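Local coordinates for putative calcium-regulated periplasmic protein (Bacteroides thetaiotaomicron, PDB 3DB7), which binds calcium ions and is probably a calcium-regulated periplasmic protein of the PepSY-like family, its precise role being unknown, at residues A[18-21]-A[22-26]; A[81-84]-A[85-89]. All blocks are in the same frame, centred on the assembly; numbering follows the deposited sequence.

Contact 1 of 2, residues A[18-21]-A[22-26]; sequences QQFI and KQHFS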
loop_
_atom_site.group_PDB
_atom_site.type_symbol
_atom_site.label_atom_id
_atom_site.label_comp_id
_atom_site.label_asym_id
_atom_site.label_seq_id
_atom_site.Cartn_x
_atom_site.Cartn_y
_atom_site.Cartn_z
ATOM N N GLN A 18 13.935 15.692 -11.518
ATOM C CA GLN A 18 14.113 15.994 -12.933
ATOM C C GLN A 18 15.053 14.976 -13.582
ATOM O O GLN A 18 14.817 14.457 -14.692
ATOM C CB GLN A 18 14.662 17.397 -13.106
ATOM C CG GLN A 18 13.673 18.477 -12.694
ATOM C CD GLN A 18 14.138 19.850 -13.053
ATOM O OE1 GLN A 18 14.407 20.116 -14.225
ATOM N NE2 GLN A 18 14.328 20.726 -12.052
ATOM N N GLN A 19 16.113 14.628 -12.883
ATOM C CA GLN A 19 17.063 13.646 -13.424
ATOM C C GLN A 19 16.435 12.255 -13.517
ATOM O O GLN A 19 16.631 11.547 -14.487
ATOM C CB GLN A 19 18.328 13.594 -12.568
ATOM C CG GLN A 19 19.246 14.852 -12.692
ATOM C CD GLN A 19 20.140 15.092 -11.482
ATOM O OE1 GLN A 19 20.625 16.215 -11.272
ATOM N NE2 GLN A 19 20.336 14.065 -10.672
ATOM N N PHE A 20 15.633 11.907 -12.532
ATOM C CA PHE A 20 14.998 10.602 -12.515
ATOM C C PHE A 20 14.062 10.436 -13.706
ATOM O O PHE A 20 14.008 9.400 -14.351
ATOM C CB PHE A 20 14.263 10.420 -11.194
ATOM C CG PHE A 20 13.672 9.039 -10.989
ATOM C CD1 PHE A 20 14.417 8.066 -10.401
ATOM C CD2 PHE A 20 12.368 8.770 -11.310
ATOM C CE1 PHE A 20 13.863 6.808 -10.165
ATOM C CE2 PHE A 20 11.822 7.485 -11.038
ATOM C CZ PHE A 20 12.606 6.543 -10.472
ATOM N N ILE A 21 13.283 11.473 -13.985
ATOM C CA ILE A 21 12.329 11.479 -15.112
ATOM C C ILE A 21 13.065 11.293 -16.438
ATOM O O ILE A 21 12.692 10.513 -17.272
ATOM C CB ILE A 21 11.490 12.825 -15.085
ATOM C CG1 ILE A 21 10.572 12.846 -13.840
ATOM C CG2 ILE A 21 10.676 13.025 -16.393
ATOM C CD1 ILE A 21 10.067 14.203 -13.585
ATOM N N LYS A 22 14.145 12.037 -16.588
ATOM C CA LYS A 22 14.937 11.949 -17.806
ATOM C C LYS A 22 15.579 10.579 -17.927
ATOM O O LYS A 22 15.619 10.007 -19.023
ATOM C CB LYS A 22 15.947 13.091 -17.867
ATOM C CG LYS A 22 15.203 14.374 -18.199
ATOM C CD LYS A 22 15.978 15.640 -18.035
ATOM C CE LYS A 22 15.193 16.793 -18.669
ATOM N NZ LYS A 22 15.033 16.642 -20.153
ATOM N N GLN A 23 16.032 10.045 -16.806
ATOM C CA GLN A 23 16.722 8.748 -16.804
ATOM C C GLN A 23 15.789 7.634 -17.213
ATOM O O GLN A 23 16.126 6.775 -18.060
ATOM C CB GLN A 23 17.315 8.436 -15.449
ATOM C CG GLN A 23 18.091 7.106 -15.411
ATOM C CD GLN A 23 19.219 7.084 -16.411
ATOM O OE1 GLN A 23 19.913 8.089 -16.591
ATOM N NE2 GLN A 23 19.385 5.948 -17.104
ATOM N N HIS A 24 14.608 7.610 -16.608
ATOM C CA HIS A 24 13.754 6.401 -16.706
ATOM C C HIS A 24 12.500 6.572 -17.504
ATOM O O HIS A 24 11.876 5.566 -17.868
ATOM C CB HIS A 24 13.338 5.907 -15.335
ATOM C CG HIS A 24 14.489 5.565 -14.459
ATOM N ND1 HIS A 24 15.299 4.475 -14.685
ATOM C CD2 HIS A 24 14.981 6.198 -13.366
ATOM C CE1 HIS A 24 16.274 4.475 -13.785
ATOM N NE2 HIS A 24 16.073 5.483 -12.936
ATOM N N PHE A 25 12.146 7.812 -17.813
ATOM C CA PHE A 25 10.886 8.091 -18.514
ATOM C C PHE A 25 11.090 8.975 -19.744
ATOM O O PHE A 25 10.235 9.800 -20.111
ATOM C CB PHE A 25 9.901 8.698 -17.518
ATOM C CG PHE A 25 9.453 7.703 -16.497
ATOM C CD1 PHE A 25 8.376 6.879 -16.776
ATOM C CD2 PHE A 25 10.099 7.572 -15.290
ATOM C CE1 PHE A 25 7.953 5.939 -15.855
ATOM C CE2 PHE A 25 9.685 6.616 -14.396
ATOM C CZ PHE A 25 8.621 5.810 -14.674
ATOM N N SER A 26 12.232 8.761 -20.401
ATOM C CA SER A 26 12.645 9.614 -21.519
ATOM C C SER A 26 11.625 9.535 -22.660
ATOM O O SER A 26 11.464 10.519 -23.393
ATOM C CB SER A 26 14.063 9.238 -22.047
ATOM O OG SER A 26 14.160 7.861 -22.370
#

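Contact 2 of 2, residues A[81-84]-A[85-89]; sequences IQKY and VTTNY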
loop_
_atom_site.group_PDB
_atom_site.type_symbol
_atom_site.label_atom_id
_atom_site.label_comp_id
_atom_site.label_asym_id
_atom_site.label_seq_id
_atom_site.Cartn_x
_atom_site.Cartn_y
_atom_site.Cartn_z
ATOM N N ILE A 81 14.844 -7.753 -5.367
ATOM C CA ILE A 81 13.371 -7.790 -5.514
ATOM C C ILE A 81 13.021 -8.292 -6.939
ATOM O O ILE A 81 12.149 -9.124 -7.143
ATOM C CB ILE A 81 12.752 -6.434 -5.235
ATOM C CG1 ILE A 81 12.895 -6.120 -3.738
ATOM C CG2 ILE A 81 11.285 -6.368 -5.681
ATOM C CD1 ILE A 81 12.402 -4.700 -3.279
ATOM N N GLN A 82 13.779 -7.833 -7.931
ATOM C CA GLN A 82 13.569 -8.247 -9.327
ATOM C C GLN A 82 13.776 -9.754 -9.477
ATOM O O GLN A 82 13.046 -10.463 -10.161
ATOM C CB GLN A 82 14.481 -7.439 -10.235
ATOM C CG GLN A 82 14.467 -7.884 -11.676
ATOM C CD GLN A 82 13.158 -7.650 -12.409
ATOM O OE1 GLN A 82 12.138 -7.235 -11.811
ATOM N NE2 GLN A 82 13.163 -7.944 -13.711
ATOM N N LYS A 83 14.771 -10.280 -8.759
ATOM C CA LYS A 83 15.027 -11.695 -8.797
ATOM C C LYS A 83 13.908 -12.451 -8.123
ATOM O O LYS A 83 13.475 -13.440 -8.666
ATOM C CB LYS A 83 16.364 -12.085 -8.168
ATOM C CG LYS A 83 16.642 -13.567 -8.247
ATOM C CD LYS A 83 18.033 -13.941 -7.892
ATOM C CE LYS A 83 18.200 -15.413 -7.823
ATOM N NZ LYS A 83 19.638 -15.850 -7.507
ATOM N N TYR A 84 13.417 -11.983 -6.963
ATOM C CA TYR A 84 12.305 -12.663 -6.305
ATOM C C TYR A 84 11.080 -12.717 -7.229
ATOM O O TYR A 84 10.406 -13.741 -7.353
ATOM C CB TYR A 84 11.947 -11.952 -4.949
ATOM C CG TYR A 84 10.983 -12.721 -4.128
ATOM C CD1 TYR A 84 11.440 -13.654 -3.253
ATOM C CD2 TYR A 84 9.607 -12.596 -4.332
ATOM C CE1 TYR A 84 10.574 -14.462 -2.571
ATOM C CE2 TYR A 84 8.756 -13.367 -3.616
ATOM C CZ TYR A 84 9.249 -14.308 -2.745
ATOM O OH TYR A 84 8.396 -15.184 -2.063
ATOM N N VAL A 85 10.788 -11.587 -7.852
ATOM C CA VAL A 85 9.600 -11.489 -8.699
ATOM C C VAL A 85 9.713 -12.377 -9.931
ATOM O O VAL A 85 8.827 -13.145 -10.259
ATOM C CB VAL A 85 9.267 -10.042 -9.088
ATOM C CG1 VAL A 85 8.205 -10.022 -10.168
ATOM C CG2 VAL A 85 8.865 -9.185 -7.842
ATOM N N THR A 86 10.835 -12.295 -10.604
ATOM C CA THR A 86 11.022 -13.080 -11.822
ATOM C C THR A 86 11.188 -14.574 -11.592
ATOM O O THR A 86 10.939 -15.362 -12.470
ATOM C CB THR A 86 12.150 -12.525 -12.680
ATOM O OG1 THR A 86 13.379 -12.503 -11.948
ATOM C CG2 THR A 86 11.815 -11.145 -13.171
ATOM N N THR A 87 11.586 -14.956 -10.391
ATOM C CA THR A 87 11.628 -16.376 -9.984
ATOM C C THR A 87 10.236 -16.897 -9.674
ATOM O O THR A 87 9.825 -17.946 -10.176
ATOM C CB THR A 87 12.493 -16.566 -8.734
ATOM O OG1 THR A 87 13.840 -16.156 -9.023
ATOM C CG2 THR A 87 12.453 -18.056 -8.243
ATOM N N ASN A 88 9.494 -16.198 -8.837
ATOM C CA ASN A 88 8.277 -16.755 -8.245
ATOM C C ASN A 88 7.007 -16.370 -8.960
ATOM O O ASN A 88 5.962 -17.035 -8.792
ATOM C CB ASN A 88 8.191 -16.319 -6.769
ATOM C CG ASN A 88 9.288 -16.935 -5.962
ATOM O OD1 ASN A 88 9.314 -18.163 -5.842
ATOM N ND2 ASN A 88 10.256 -16.135 -5.483
ATOM N N TYR A 89 7.076 -15.300 -9.752
ATOM C CA TYR A 89 5.964 -14.791 -10.547
ATOM C C TYR A 89 6.434 -14.470 -11.953
ATOM O O TYR A 89 6.411 -13.317 -12.389
ATOM C CB TYR A 89 5.286 -13.579 -9.881
ATOM C CG TYR A 89 4.915 -13.823 -8.462
ATOM C CD1 TYR A 89 3.696 -14.370 -8.140
ATOM C CD2 TYR A 89 5.778 -13.521 -7.438
ATOM C CE1 TYR A 89 3.324 -14.596 -6.820
ATOM C CE2 TYR A 89 5.455 -13.757 -6.131
ATOM C CZ TYR A 89 4.208 -14.305 -5.806
ATOM O OH TYR A 89 3.910 -14.548 -4.474
HETATM O O HOH W 1 6.122 -16.241 -3.206
#

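Contact 1 of 2, residues A[18-21]-A[22-26]
Phe20 and His24, one helical turn apart, meet with their ring planes turned 59° from each other and their centroids 4.6 Å apart, an oblique pairing. The imidazole leans over one face of the phenyl ring and puts its CD2 carbon there, 3.4 Å from Phe20 CE1 and offset toward the rim. Phe20 sends CG anti to its own nitrogen (chi1 -174°), which swings the ring along the helix toward the later turn, where His24 and Phe25 stand. Phe25 lies beside it and points the same way; Phe20 CE2 comes to the edge of the Phe25 ring, 4.1 Å from Phe25 CE2. Underneath runs the regular i to i+4 bonding of the last turns of helix 15-24: His24 N donates to Phe20 O at 2.9 Å, and Phe25 N to Ile21 O at 2.8 Å, although Phe25 itself has already left helical backbone angles. The helix is amphipathic and lies against the antiparallel sheet. The branched aliphatic chain of Ile21 suits a buried site, where it meets Met13 and Phe56, while the flat rings of Phe25 and Phe20 reach Phe48 and Trp62. Long polar chains suit the other side, where Lys22 lays its CB, CG and CD methylenes past Gln18 O, and Gln23 rests CG over the centre of the imidazole, 3.5 Å above its plane. Gln18 turns its amide back to the residues just before the helix, where NE2 donates to Met13 O.

Contact 2 of 2, residues A[81-84]-A[85-89]
Tyr84 and Asn88 make a close ring-amide contact at the helix surface: the amide nitrogen ND2 of Asn88 sits 3.3 Å above the centre of the phenol ring, with ring and amide planes 45° apart. The short asparagine chain lets ND2 also reach back to Tyr84 O, a weak bond that supplements the one from Asn88 N. Tyr89 adds its ring edge, CE2 lying 4.2 Å from Tyr84 CE2, and one water joins the two phenol oxygens, 2.8 Å from Tyr84 OH and 3.1 Å from Tyr89 OH.

The solvent side, with Lys83, Thr86, Thr87 and Asn88, is polar and relies on hydrogen bonds in place of side-chain packing. Threonine is tolerated on this face near the helix end because each hydroxyl finds a carbonyl one turn back. Thr86 OG1, placed between its own N and carbonyl carbon (chi1 58°), donates to Gln82 O at 2.7 Å, and Thr87 OG1 to Lys83 O at 2.8 Å; each carbonyl takes the backbone N-H from the opposite face of its plane.

The tight side is aliphatic: Ile81 CG2 and Val85 CG2 lie 4.3 Å apart, both residues buried beneath helix 79-88 against strands 103-108 and 113-117, while Tyr84 and Tyr89 extend across to strand 122-126.

Contact 1 closes before contact 2 opens, so the two follow in series along the chain, each at the C-terminal end of its own helix, 15-24 or 79-88. Their centres lie 25 Å apart, their nearest atoms about 12 Å. Both helices lie against one antiparallel sheet and precede the strands they pack on: 53-56 and 62-66 for the first, 103-108, 113-117 and 122-126 for the second. Calcium-binding Glu36, Glu45, Glu55 and Glu64 sit on strands 30-38, 41-48, 53-56 and 62-66, and Glu105 on 103-108. Each helix thus backs strands bearing such glutamates: side chain to side chain, Phe20 is about 9 Å from Glu55 and Glu64, and Ile81 about 9 Å from Glu105.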